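Local coordinates for protein cytochrome C (Marichromatium purpuratum 984, PDB 5LO9) that carries four covalently bound hemes c and, as a TsdBA thiosulfate dehydrogenase, probably oxidises thiosulfate to tetrathionate and passes the electrons on through its hemes, at residues 429-434 / 477-482; 423-428 / 468-473; 377-382 / 439-444. All coordinates share one frame; numbering follows the deposited sequence.

Contact 1 of 3, residues 429-434 / 477-482. With HEC (heme c), chain E.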
loop_
_atom_site.group_PDB
_atom_site.type_symbol
_atom_site.label_atom_id
_atom_site.label_comp_id
_atom_site.label_asym_id
_atom_site.label_seq_id
_atom_site.Cartn_x
_atom_site.Cartn_y
_atom_site.Cartn_z
ATOM N N SER A 429 2.558 28.808 7.863
ATOM C CA SER A 429 3.380 27.681 8.258
ATOM C C SER A 429 2.495 26.473 8.581
ATOM O O SER A 429 1.277 26.510 8.472
ATOM C CB SER A 429 4.231 28.094 9.453
ATOM O OG SER A 429 5.106 27.072 9.841
ATOM N N TYR A 430 3.123 25.379 8.976
ATOM C CA TYR A 430 2.373 24.221 9.439
ATOM C C TYR A 430 1.591 24.576 10.692
ATOM O O TYR A 430 1.976 25.480 11.448
ATOM C CB TYR A 430 3.318 23.055 9.733
ATOM C CG TYR A 430 4.527 23.389 10.600
ATOM C CD1 TYR A 430 4.440 23.358 12.004
ATOM C CD2 TYR A 430 5.743 23.721 10.027
ATOM C CE1 TYR A 430 5.527 23.641 12.805
ATOM C CE2 TYR A 430 6.875 24.007 10.836
ATOM C CZ TYR A 430 6.745 23.961 12.216
ATOM O OH TYR A 430 7.816 24.227 13.020
ATOM N N ASN A 431 0.490 23.843 10.932
ATOM C CA ASN A 431 -0.404 24.236 12.016
ATOM C C ASN A 431 -0.023 23.510 13.312
ATOM O O ASN A 431 0.941 22.738 13.369
ATOM C CB ASN A 431 -1.892 24.069 11.605
ATOM C CG ASN A 431 -2.418 22.602 11.558
ATOM O OD1 ASN A 431 -2.008 21.704 12.325
ATOM N ND2 ASN A 431 -3.414 22.401 10.683
ATOM N N TRP A 432 -0.781 23.796 14.380
ATOM C CA TRP A 432 -0.412 23.377 15.728
ATOM C C TRP A 432 -0.598 21.884 15.952
ATOM O O TRP A 432 -0.200 21.377 17.013
ATOM C CB TRP A 432 -1.237 24.139 16.767
ATOM C CG TRP A 432 -0.666 25.460 17.225
ATOM C CD1 TRP A 432 -1.147 26.714 16.942
ATOM C CD2 TRP A 432 0.464 25.650 18.062
ATOM N NE1 TRP A 432 -0.380 27.668 17.559
ATOM C CE2 TRP A 432 0.616 27.038 18.255
ATOM C CE3 TRP A 432 1.362 24.786 18.672
ATOM C CZ2 TRP A 432 1.647 27.572 19.016
ATOM C CZ3 TRP A 432 2.379 25.316 19.434
ATOM C CH2 TRP A 432 2.515 26.695 19.599
ATOM N N GLY A 433 -1.186 21.177 14.991
ATOM C CA GLY A 433 -1.312 19.747 15.109
ATOM C C GLY A 433 -0.208 19.000 14.409
ATOM O O GLY A 433 -0.092 17.785 14.576
ATOM N N ALA A 434 0.617 19.700 13.632
ATOM C CA ALA A 434 1.668 19.035 12.858
ATOM C C ALA A 434 2.813 18.591 13.758
ATOM O O ALA A 434 3.169 19.275 14.725
ATOM C CB ALA A 434 2.221 19.950 11.765
ATOM N N GLN A 477 -4.311 27.361 14.052
ATOM C CA GLN A 477 -4.877 26.568 15.130
ATOM C C GLN A 477 -4.874 25.062 14.828
ATOM O O GLN A 477 -4.922 24.613 13.668
ATOM C CB GLN A 477 -6.302 27.035 15.379
ATOM C CG GLN A 477 -7.013 26.322 16.496
ATOM C CD GLN A 477 -6.410 26.579 17.820
ATOM O OE1 GLN A 477 -5.702 25.740 18.373
ATOM N NE2 GLN A 477 -6.681 27.770 18.352
ATOM N N ASP A 478 -4.864 24.283 15.901
ATOM C CA ASP A 478 -5.040 22.840 15.788
ATOM C C ASP A 478 -6.393 22.528 15.157
ATOM O O ASP A 478 -7.414 23.096 15.578
ATOM C CB ASP A 478 -4.938 22.207 17.164
ATOM C CG ASP A 478 -4.749 20.724 17.103
ATOM O OD1 ASP A 478 -5.354 20.110 16.206
ATOM O OD2 ASP A 478 -4.009 20.182 17.966
ATOM N N PRO A 479 -6.446 21.683 14.119
ATOM C CA PRO A 479 -7.757 21.278 13.560
ATOM C C PRO A 479 -8.667 20.573 14.548
ATOM O O PRO A 479 -9.877 20.568 14.329
ATOM C CB PRO A 479 -7.369 20.348 12.409
ATOM C CG PRO A 479 -6.018 20.831 11.999
ATOM C CD PRO A 479 -5.332 21.238 13.267
ATOM N N ARG A 480 -8.120 19.998 15.622
ATOM C CA ARG A 480 -8.849 19.364 16.713
ATOM C C ARG A 480 -9.283 20.361 17.776
ATOM O O ARG A 480 -9.806 19.957 18.823
ATOM C CB ARG A 480 -7.966 18.288 17.355
ATOM C CG ARG A 480 -7.496 17.235 16.348
ATOM C CD ARG A 480 -6.328 16.406 16.850
ATOM N NE ARG A 480 -5.126 17.183 17.101
ATOM C CZ ARG A 480 -3.992 16.672 17.560
ATOM N NH1 ARG A 480 -3.882 15.373 17.811
ATOM N NH2 ARG A 480 -2.965 17.472 17.783
ATOM N N PHE A 481 -9.020 21.644 17.559
ATOM C CA PHE A 481 -9.415 22.668 18.517
ATOM C C PHE A 481 -10.879 22.509 18.887
ATOM O O PHE A 481 -11.749 22.354 18.028
ATOM C CB PHE A 481 -9.151 24.072 17.936
ATOM C CG PHE A 481 -9.337 25.203 18.919
ATOM C CD1 PHE A 481 -8.596 25.245 20.104
ATOM C CD2 PHE A 481 -10.183 26.259 18.632
ATOM C CE1 PHE A 481 -8.746 26.289 21.012
ATOM C CE2 PHE A 481 -10.313 27.302 19.529
ATOM C CZ PHE A 481 -9.584 27.313 20.709
ATOM N N ASP A 482 -11.144 22.618 20.181
ATOM C CA ASP A 482 -12.475 22.451 20.739
ATOM C C ASP A 482 -13.144 23.778 21.110
ATOM O O ASP A 482 -14.345 23.793 21.382
ATOM C CB ASP A 482 -12.324 21.568 21.984
ATOM C CG ASP A 482 -13.188 21.998 23.126
ATOM O OD1 ASP A 482 -14.278 21.382 23.268
ATOM O OD2 ASP A 482 -12.769 22.911 23.882
HETATM FE FE HEC E . 5.301 14.413 6.361
HETATM C CHA HEC E . 6.019 11.748 8.535
HETATM C CHB HEC E . 4.195 12.164 3.917
HETATM C CHC HEC E . 4.335 17.104 4.290
HETATM C CHD HEC E . 6.761 16.596 8.580
HETATM N NA HEC E . 5.152 12.339 6.260
HETATM C C1A HEC E . 5.470 11.476 7.218
HETATM C C2A HEC E . 5.229 10.066 6.841
HETATM C C3A HEC E . 4.705 10.176 5.491
HETATM C C4A HEC E . 4.690 11.634 5.214
HETATM C CMA HEC E . 4.308 9.054 4.600
HETATM C CAA HEC E . 5.516 8.832 7.659
HETATM C CBA HEC E . 7.026 8.625 7.727
HETATM C CGA HEC E . 7.379 7.314 8.411
HETATM O O1A HEC E . 8.534 6.871 8.220
HETATM O O2A HEC E . 6.532 6.730 9.153
HETATM N NB HEC E . 4.433 14.623 4.474
HETATM C C1B HEC E . 4.071 13.604 3.665
HETATM C C2B HEC E . 3.468 14.058 2.408
HETATM C C3B HEC E . 3.503 15.509 2.524
HETATM C C4B HEC E . 4.109 15.745 3.847
HETATM C CMB HEC E . 2.980 13.230 1.273
HETATM C CAB HEC E . 3.002 16.502 1.527
HETATM C CBB HEC E . 1.489 16.316 1.411
HETATM N NC HEC E . 5.496 16.491 6.429
HETATM C C1C HEC E . 5.079 17.386 5.521
HETATM C C2C HEC E . 5.469 18.777 5.851
HETATM C C3C HEC E . 6.179 18.620 7.131
HETATM C C4C HEC E . 6.144 17.159 7.376
HETATM C CMC HEC E . 5.163 20.014 5.045
HETATM C CAC HEC E . 6.874 19.649 8.003
HETATM C CBC HEC E . 5.988 20.818 8.293
HETATM N ND HEC E . 6.205 14.191 8.227
HETATM C C1D HEC E . 6.713 15.182 8.944
HETATM C C2D HEC E . 7.300 14.725 10.216
HETATM C C3D HEC E . 7.089 13.267 10.242
HETATM C C4D HEC E . 6.389 13.076 8.942
HETATM C CMD HEC E . 7.931 15.621 11.225
HETATM C CAD HEC E . 7.481 12.235 11.284
HETATM C CBD HEC E . 6.932 12.483 12.706
HETATM C CGD HEC E . 5.403 12.475 12.913
HETATM O O1D HEC E . 4.614 13.183 12.217
HETATM O O2D HEC E . 4.949 11.760 13.848
#
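Two Asx turns, begun by Asn-431 and Asp-478, meet beside a heme c and the thiosulfate pocket, where Asn-431 packs on Pro-479 and Trp-432 on Asp-478; each coincides with a type I beta turn. In the first, Asn-431 OD1 takes the N-H of Gly-433 at 2.8 Å; its CG sits between backbone N and carbonyl carbon (chi1 74°), which turns the amide across to the other loop. There the amide lies against the pyrrolidine, Asn-431 ND2 coming 3.3 Å from Pro-479 CG, while ND2 itself is hydrogen-bonded to Asn-336 OD1. Trp-432 sets its CB 3.7 Å from Asp-478 N and presents a ring edge to Gln-477 CA; its NE1 is bonded to Glu-474. Asp-478 suits the second turn because a carboxylate has oxygens for two tasks. OD1 accepts Arg-480 N at 2.8 Å from above the carboxylate plane and Arg-480 NE by its syn lone pair, an almost straight bond of 170°. OD2 takes NH2 by its own syn lone pair and also meets His-493. This side-on, two-pronged salt bridge holds the guanidinium so that Arg-480 NH2 comes 3.9 Å from Gly-433 CA. Ala-434, at the end of segment 429-434, belongs to the thiosulfate pocket, and Tyr-430 touches the heme vinyl-derived carbon CBC with its CD2 at 3.4 Å.

Contact 2 of 3, residues 423-428 / 468-473; sequences PLWGPR and AYINAH. With HEC (heme c), chain F.
Trp-425 and His-473 stack face to face, and around them Tyr-469, Ile-470 and Leu-424 complete the packing of a loop against the C-terminal end of helix 460-470, beside the heme of a cytochrome c fold. The indole is the large flat bump. With chi1 at 63° it stands over its own backbone, flanked by both N and C, and so faces the helix end; the hollow it enters has three walls. His-473 covers one face: its ring runs nearly parallel to the five-membered ring of Trp-425, planes at 14° and centroids 3.6 Å apart, and its CB adds a CH-pi contact over the same ring. Ile-470 closes an edge, CG1 standing 3.9 Å from Trp-425 CZ3. At the far corner Trp-425 CH2 meets Tyr-469 CE2 at 3.8 Å, the two rings steeply inclined. His-473 also sets its CE1 over the centre of the Tyr-469 face, so the imidazole has Trp-425 on one face and Tyr-469 at its CE1 corner. An alanine in place of Trp-425 would probably leave one face of His-473 without its stacking partner and open a gap beside Ile-470. Nearer the heme, smaller bumps suit the space: Leu-424 CD1 touches Ile-470 CD1 at 3.8 Å, Leu-424 CD2 rests on heme C3A, and Ile-470 CD1 reaches heme CMB at 3.6 Å. Leu-424 also lies close to His-406, the axial ligand of this heme's iron. A bond from His-473 ND1 to Ile-470 O at 3.0 Å, bent and from above the carbonyl plane, helps restrain the imidazole's rotation from within its own segment. Across the two segments, by contrast, the contact is chiefly dispersion and ring stacking.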
loop_
_atom_site.group_PDB
_atom_site.type_symbol
_atom_site.label_atom_id
_atom_site.label_comp_id
_atom_site.label_asym_id
_atom_site.label_seq_id
_atom_site.Cartn_x
_atom_site.Cartn_y
_atom_site.Cartn_z
ATOM N N PRO A 423 8.081 29.134 5.278
ATOM C CA PRO A 423 7.704 29.779 6.544
ATOM C C PRO A 423 7.722 28.801 7.704
ATOM O O PRO A 423 7.157 27.718 7.615
ATOM C CB PRO A 423 6.267 30.245 6.286
ATOM C CG PRO A 423 6.077 30.186 4.853
ATOM C CD PRO A 423 7.008 29.178 4.286
ATOM N N LEU A 424 8.306 29.224 8.820
ATOM C CA LEU A 424 8.448 28.370 9.980
ATOM C C LEU A 424 7.491 28.704 11.105
ATOM O O LEU A 424 7.416 27.945 12.082
ATOM C CB LEU A 424 9.880 28.444 10.497
ATOM C CG LEU A 424 10.963 28.111 9.481
ATOM C CD1 LEU A 424 12.317 28.098 10.222
ATOM C CD2 LEU A 424 10.703 26.764 8.778
ATOM N N TRP A 425 6.823 29.841 11.032
ATOM C CA TRP A 425 5.709 30.129 11.925
ATOM C C TRP A 425 4.845 31.192 11.263
ATOM O O TRP A 425 5.104 31.621 10.133
ATOM C CB TRP A 425 6.181 30.537 13.324
ATOM C CG TRP A 425 7.009 31.808 13.429
ATOM C CD1 TRP A 425 6.535 33.076 13.518
ATOM C CD2 TRP A 425 8.444 31.915 13.501
ATOM N NE1 TRP A 425 7.572 33.970 13.628
ATOM C CE2 TRP A 425 8.753 33.288 13.617
ATOM C CE3 TRP A 425 9.490 30.991 13.461
ATOM C CZ2 TRP A 425 10.058 33.765 13.679
ATOM C CZ3 TRP A 425 10.794 31.469 13.523
ATOM C CH2 TRP A 425 11.062 32.852 13.635
ATOM N N GLY A 426 3.784 31.582 11.949
ATOM C CA GLY A 426 2.829 32.477 11.354
ATOM C C GLY A 426 1.795 31.761 10.537
ATOM O O GLY A 426 1.795 30.535 10.430
ATOM N N PRO A 427 0.894 32.525 9.926
ATOM C CA PRO A 427 -0.300 31.929 9.300
ATOM C C PRO A 427 -0.041 31.102 8.052
ATOM O O PRO A 427 -0.969 30.427 7.594
ATOM C CB PRO A 427 -1.167 33.152 8.967
ATOM C CG PRO A 427 -0.196 34.292 8.900
ATOM C CD PRO A 427 0.835 33.990 9.934
ATOM N N ARG A 428 1.153 31.140 7.466
ATOM C CA ARG A 428 1.444 30.327 6.291
ATOM C C ARG A 428 2.380 29.153 6.594
ATOM O O ARG A 428 2.925 28.543 5.668
ATOM C CB ARG A 428 2.031 31.200 5.194
ATOM C CG ARG A 428 1.296 32.483 5.008
ATOM C CD ARG A 428 -0.098 32.286 4.586
ATOM N NE ARG A 428 -0.190 31.641 3.299
ATOM C CZ ARG A 428 -1.261 30.961 2.921
ATOM N NH1 ARG A 428 -2.292 30.859 3.757
ATOM N NH2 ARG A 428 -1.293 30.378 1.728
ATOM N N ALA A 468 12.974 25.045 20.119
ATOM C CA ALA A 468 12.073 25.671 21.078
ATOM C C ALA A 468 11.780 27.133 20.723
ATOM O O ALA A 468 10.655 27.600 20.936
ATOM C CB ALA A 468 12.639 25.532 22.475
ATOM N N TYR A 469 12.753 27.875 20.172
ATOM C CA TYR A 469 12.445 29.240 19.743
ATOM C C TYR A 469 11.402 29.242 18.626
ATOM O O TYR A 469 10.394 29.944 18.705
ATOM C CB TYR A 469 13.712 29.968 19.290
ATOM C CG TYR A 469 13.476 31.301 18.573
ATOM C CD1 TYR A 469 13.042 32.416 19.250
ATOM C CD2 TYR A 469 13.704 31.442 17.235
ATOM C CE1 TYR A 469 12.832 33.654 18.605
ATOM C CE2 TYR A 469 13.492 32.684 16.582
ATOM C CZ TYR A 469 13.058 33.770 17.286
ATOM O OH TYR A 469 12.856 34.973 16.652
ATOM N N ILE A 470 11.631 28.462 17.575
ATOM C CA ILE A 470 10.720 28.406 16.425
ATOM C C ILE A 470 9.310 28.030 16.862
ATOM O O ILE A 470 8.318 28.668 16.486
ATOM C CB ILE A 470 11.246 27.383 15.403
ATOM C CG1 ILE A 470 12.311 27.999 14.534
ATOM C CG2 ILE A 470 10.110 26.817 14.529
ATOM C CD1 ILE A 470 13.164 26.929 13.779
ATOM N N ASN A 471 9.194 26.942 17.607
ATOM C CA ASN A 471 7.891 26.391 17.904
ATOM C C ASN A 471 7.231 27.042 19.109
ATOM O O ASN A 471 6.281 26.488 19.665
ATOM C CB ASN A 471 8.017 24.878 18.077
ATOM C CG ASN A 471 8.133 24.164 16.735
ATOM O OD1 ASN A 471 7.535 24.605 15.731
ATOM N ND2 ASN A 471 8.894 23.057 16.703
ATOM N N ALA A 472 7.704 28.208 19.523
ATOM C CA ALA A 472 7.031 28.965 20.554
ATOM C C ALA A 472 6.336 30.182 19.975
ATOM O O ALA A 472 5.915 31.064 20.717
ATOM C CB ALA A 472 8.025 29.340 21.643
ATOM N N HIS A 473 6.138 30.195 18.676
ATOM C CA HIS A 473 5.437 31.250 17.964
ATOM C C HIS A 473 4.027 30.788 17.610
ATOM O O HIS A 473 3.743 29.590 17.524
ATOM C CB HIS A 473 6.175 31.607 16.666
ATOM C CG HIS A 473 7.494 32.285 16.863
ATOM N ND1 HIS A 473 8.657 31.599 17.143
ATOM C CD2 HIS A 473 7.840 33.588 16.773
ATOM C CE1 HIS A 473 9.659 32.455 17.245
ATOM N NE2 HIS A 473 9.191 33.669 17.022
HETATM FE FE HEC F . 15.886 25.537 6.710
HETATM C CHA HEC F . 13.353 23.536 5.381
HETATM C CHB HEC F . 14.676 25.026 9.948
HETATM C CHC HEC F . 18.657 27.182 7.976
HETATM C CHD HEC F . 16.765 26.592 3.457
HETATM N NA HEC F . 14.285 24.478 7.525
HETATM C C1A HEC F . 13.382 23.761 6.839
HETATM C C2A HEC F . 12.356 23.162 7.736
HETATM C C3A HEC F . 12.752 23.583 9.066
HETATM C C4A HEC F . 13.963 24.410 8.818
HETATM C CMA HEC F . 12.063 23.231 10.349
HETATM C CAA HEC F . 11.185 22.286 7.426
HETATM C CBA HEC F . 9.929 22.972 7.975
HETATM C CGA HEC F . 8.960 23.417 6.914
HETATM O O1A HEC F . 9.227 23.177 5.727
HETATM O O2A HEC F . 7.934 24.018 7.300
HETATM N NB HEC F . 16.541 26.006 8.620
HETATM C C1B HEC F . 15.940 25.734 9.771
HETATM C C2B HEC F . 16.698 26.217 10.946
HETATM C C3B HEC F . 17.880 26.846 10.364
HETATM C C4B HEC F . 17.680 26.634 8.911
HETATM C CMB HEC F . 16.321 26.104 12.378
HETATM C CAB HEC F . 19.040 27.508 11.059
HETATM C CBB HEC F . 19.676 26.465 11.946
HETATM N NC HEC F . 17.423 26.687 5.878
HETATM C C1C HEC F . 18.423 27.252 6.538
HETATM C C2C HEC F . 19.324 28.046 5.688
HETATM C C3C HEC F . 18.776 27.884 4.355
HETATM C C4C HEC F . 17.582 27.033 4.598
HETATM C CMC HEC F . 20.509 28.838 6.133
HETATM C CAC HEC F . 19.203 28.465 3.031
HETATM C CBC HEC F . 20.625 28.275 2.621
HETATM N ND HEC F . 15.200 25.117 4.785
HETATM C C1D HEC F . 15.675 25.612 3.632
HETATM C C2D HEC F . 14.953 25.052 2.458
HETATM C C3D HEC F . 13.970 24.148 3.029
HETATM C C4D HEC F . 14.211 24.261 4.474
HETATM C CMD HEC F . 15.162 25.316 1.012
HETATM C CAD HEC F . 12.972 23.339 2.277
HETATM C CBD HEC F . 13.735 22.156 1.687
HETATM C CGD HEC F . 13.279 21.819 0.273
HETATM O O1D HEC F . 12.418 22.488 -0.325
HETATM O O2D HEC F . 13.813 20.861 -0.294
#

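Contact 3 of 3, residues 377-382 / 439-444; sequences RGYPRL and VDTAAA. With HEC (heme c), chain E.
Tyr-379 packs across Ala-444 and Thr-441 at the start of helix 439-449. This helix of the cytochrome c-like region around residues 390-470 borders the heme attached at Cys-290, so the contact bridges two heme-binding units. Tyr-379 CB packs on Ala-444 CB at 3.8 Å, where a methyl is small enough to let the loop come close. From there CG stands anti to the carbonyl carbon (chi1 -54°), sending the ring across the helix, past Thr-441, to the heme. On its way CD2 passes the carbonyl oxygen of Thr-441 at 3.8 Å. One atom further, CE2 meets heme methyl CMD at 3.5 Å, and Thr-441 CG2 leans on the same methyl, so both segments grip one corner of the heme. CZ and OH continue past CMD, and the hydroxyl finishes in a hydrogen bond with the carbonyl O of Cys-290. A tyrosine suits the place, having an apolar ring for the rim and a polar tip for that carbonyl. Further along the loop, Leu-382 sets CD1 3.9 Å from Ala-443 CB, an apolar fit against the helix side. At the other end Arg-377, its chain extended, bonds a heme propionate side-on: NE donates to O1A at 2.8 Å (167°) and NH2 to O2A, also at 2.8 Å, the carboxylate carbon lying in the guanidinium plane. Water joins the backbones where direct bonds do not. One molecule donates to both Pro-380 O and Ala-444 O, and a second accepts from Leu-382 N at 2.9 Å while donating to Asp-440 O.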
loop_
_atom_site.group_PDB
_atom_site.type_symbol
_atom_site.label_atom_id
_atom_site.label_comp_id
_atom_site.label_asym_id
_atom_site.label_seq_id
_atom_site.Cartn_x
_atom_site.Cartn_y
_atom_site.Cartn_z
ATOM N N ARG A 377 15.379 5.900 8.530
ATOM C CA ARG A 377 13.992 6.278 8.673
ATOM C C ARG A 377 13.854 7.456 9.617
ATOM O O ARG A 377 14.553 7.535 10.629
ATOM C CB ARG A 377 13.180 5.119 9.192
ATOM C CG ARG A 377 11.701 5.393 9.037
ATOM C CD ARG A 377 10.867 4.357 9.723
ATOM N NE ARG A 377 9.467 4.726 9.764
ATOM C CZ ARG A 377 8.552 3.990 10.357
ATOM N NH1 ARG A 377 8.921 2.854 10.919
ATOM N NH2 ARG A 377 7.289 4.390 10.387
ATOM N N GLY A 378 12.925 8.355 9.289
ATOM C CA GLY A 378 12.589 9.473 10.155
ATOM C C GLY A 378 13.754 10.419 10.384
ATOM O O GLY A 378 14.611 10.640 9.527
ATOM N N TYR A 379 13.770 10.989 11.543
ATOM C CA TYR A 379 14.842 11.859 11.986
ATOM C C TYR A 379 15.631 11.206 13.102
ATOM O O TYR A 379 15.058 10.487 13.925
ATOM C CB TYR A 379 14.278 13.174 12.501
ATOM C CG TYR A 379 13.355 13.908 11.515
ATOM C CD1 TYR A 379 13.603 13.921 10.149
ATOM C CD2 TYR A 379 12.248 14.593 11.968
ATOM C CE1 TYR A 379 12.754 14.609 9.272
ATOM C CE2 TYR A 379 11.396 15.264 11.102
ATOM C CZ TYR A 379 11.656 15.274 9.768
ATOM O OH TYR A 379 10.794 15.955 8.950
ATOM N N PRO A 380 16.943 11.416 13.179
ATOM C CA PRO A 380 17.703 10.818 14.296
ATOM C C PRO A 380 17.300 11.445 15.621
ATOM O O PRO A 380 17.417 12.661 15.809
ATOM C CB PRO A 380 19.159 11.124 13.942
ATOM C CG PRO A 380 19.137 11.375 12.462
ATOM C CD PRO A 380 17.831 12.019 12.168
ATOM N N ARG A 381 16.803 10.617 16.529
ATOM C CA ARG A 381 16.372 11.109 17.830
ATOM C C ARG A 381 17.576 11.561 18.652
ATOM O O ARG A 381 18.647 10.947 18.607
ATOM C CB ARG A 381 15.601 10.021 18.572
ATOM C CG ARG A 381 14.593 10.530 19.617
ATOM C CD ARG A 381 13.790 9.364 20.246
ATOM N NE ARG A 381 13.456 8.345 19.241
ATOM C CZ ARG A 381 12.307 8.258 18.568
ATOM N NH1 ARG A 381 11.326 9.129 18.799
ATOM N NH2 ARG A 381 12.140 7.284 17.664
ATOM N N LEU A 382 17.388 12.658 19.381
ATOM C CA LEU A 382 18.386 13.267 20.248
ATOM C C LEU A 382 18.112 12.923 21.701
ATOM O O LEU A 382 16.961 12.710 22.093
ATOM C CB LEU A 382 18.357 14.788 20.127
ATOM C CG LEU A 382 18.493 15.391 18.744
ATOM C CD1 LEU A 382 18.366 16.906 18.851
ATOM C CD2 LEU A 382 19.790 14.997 18.178
ATOM N N VAL A 439 8.995 20.132 19.962
ATOM C CA VAL A 439 10.368 20.584 20.119
ATOM C C VAL A 439 11.333 19.451 19.823
ATOM O O VAL A 439 12.317 19.642 19.103
ATOM C CB VAL A 439 10.583 21.164 21.529
ATOM C CG1 VAL A 439 12.014 21.523 21.734
ATOM C CG2 VAL A 439 9.769 22.419 21.707
ATOM N N ASP A 440 11.039 18.244 20.321
ATOM C CA ASP A 440 11.917 17.093 20.078
ATOM C C ASP A 440 11.947 16.711 18.610
ATOM O O ASP A 440 13.019 16.427 18.063
ATOM C CB ASP A 440 11.518 15.866 20.921
ATOM C CG ASP A 440 10.047 15.431 20.739
ATOM O OD1 ASP A 440 9.698 14.340 21.262
ATOM O OD2 ASP A 440 9.224 16.185 20.163
ATOM N N THR A 441 10.794 16.729 17.950
ATOM C CA THR A 441 10.774 16.356 16.548
ATOM C C THR A 441 11.511 17.376 15.690
ATOM O O THR A 441 12.337 17.005 14.853
ATOM C CB THR A 441 9.343 16.191 16.092
ATOM O OG1 THR A 441 8.751 15.142 16.846
ATOM C CG2 THR A 441 9.311 15.839 14.660
ATOM N N ALA A 442 11.226 18.666 15.877
ATOM C CA ALA A 442 11.905 19.677 15.080
ATOM C C ALA A 442 13.380 19.750 15.432
ATOM O O ALA A 442 14.222 20.029 14.567
ATOM C CB ALA A 442 11.248 21.029 15.266
ATOM N N ALA A 443 13.726 19.507 16.687
ATOM C CA ALA A 443 15.143 19.531 17.022
ATOM C C ALA A 443 15.875 18.429 16.286
ATOM O O ALA A 443 16.991 18.623 15.786
ATOM C CB ALA A 443 15.340 19.384 18.522
ATOM N N ALA A 444 15.258 17.262 16.188
ATOM C CA ALA A 444 15.933 16.196 15.482
ATOM C C ALA A 444 16.042 16.505 13.996
ATOM O O ALA A 444 17.069 16.228 13.370
ATOM C CB ALA A 444 15.203 14.902 15.723
HETATM FE FE HEC E . 5.301 14.413 6.361
HETATM C CHA HEC E . 6.019 11.748 8.535
HETATM C CHB HEC E . 4.195 12.164 3.917
HETATM C CHC HEC E . 4.335 17.104 4.290
HETATM C CHD HEC E . 6.761 16.596 8.580
HETATM N NA HEC E . 5.152 12.339 6.260
HETATM C C1A HEC E . 5.470 11.476 7.218
HETATM C C2A HEC E . 5.229 10.066 6.841
HETATM C C3A HEC E . 4.705 10.176 5.491
HETATM C C4A HEC E . 4.690 11.634 5.214
HETATM C CMA HEC E . 4.308 9.054 4.600
HETATM C CAA HEC E . 5.516 8.832 7.659
HETATM C CBA HEC E . 7.026 8.625 7.727
HETATM C CGA HEC E . 7.379 7.314 8.411
HETATM O O1A HEC E . 8.534 6.871 8.220
HETATM O O2A HEC E . 6.532 6.730 9.153
HETATM N NB HEC E . 4.433 14.623 4.474
HETATM C C1B HEC E . 4.071 13.604 3.665
HETATM C C2B HEC E . 3.468 14.058 2.408
HETATM C C3B HEC E . 3.503 15.509 2.524
HETATM C C4B HEC E . 4.109 15.745 3.847
HETATM C CMB HEC E . 2.980 13.230 1.273
HETATM C CAB HEC E . 3.002 16.502 1.527
HETATM C CBB HEC E . 1.489 16.316 1.411
HETATM N NC HEC E . 5.496 16.491 6.429
HETATM C C1C HEC E . 5.079 17.386 5.521
HETATM C C2C HEC E . 5.469 18.777 5.851
HETATM C C3C HEC E . 6.179 18.620 7.131
HETATM C C4C HEC E . 6.144 17.159 7.376
HETATM C CMC HEC E . 5.163 20.014 5.045
HETATM C CAC HEC E . 6.874 19.649 8.003
HETATM C CBC HEC E . 5.988 20.818 8.293
HETATM N ND HEC E . 6.205 14.191 8.227
HETATM C C1D HEC E . 6.713 15.182 8.944
HETATM C C2D HEC E . 7.300 14.725 10.216
HETATM C C3D HEC E . 7.089 13.267 10.242
HETATM C C4D HEC E . 6.389 13.076 8.942
HETATM C CMD HEC E . 7.931 15.621 11.225
HETATM C CAD HEC E . 7.481 12.235 11.284
HETATM C CBD HEC E . 6.932 12.483 12.706
HETATM C CGD HEC E . 5.403 12.475 12.913
HETATM O O1D HEC E . 4.614 13.183 12.217
HETATM O O2D HEC E . 4.949 11.760 13.848
HETATM O O HOH W 1 18.837 14.586 14.620
HETATM O O HOH W 2 14.889 14.203 19.336
#

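Overall arrangement
The segments alternate along the chain: 377-382, then 423-428 running straight into 429-434, then 439-444, 468-473 and 477-482, so the three contacts interlace. The centres of contacts 1 and 2 lie about 12 Å apart, those of contacts 2 and 3 about 17 Å, and those of contacts 1 and 3 about 20 Å. Probable hydrogen bonds join contacts 1 and 2, Tyr-430 OH with Asn-471 OD1 and Ser-429 OG with Pro-423 O; contacts 2 and 3 pack where consecutive helices 439-449 and 460-470 meet. Contact 2 touches one heme of a pair, contact 3 the second, and Tyr-430 of contact 1 touches both. The interlaced loops thus tie together two hemes between which electrons probably pass.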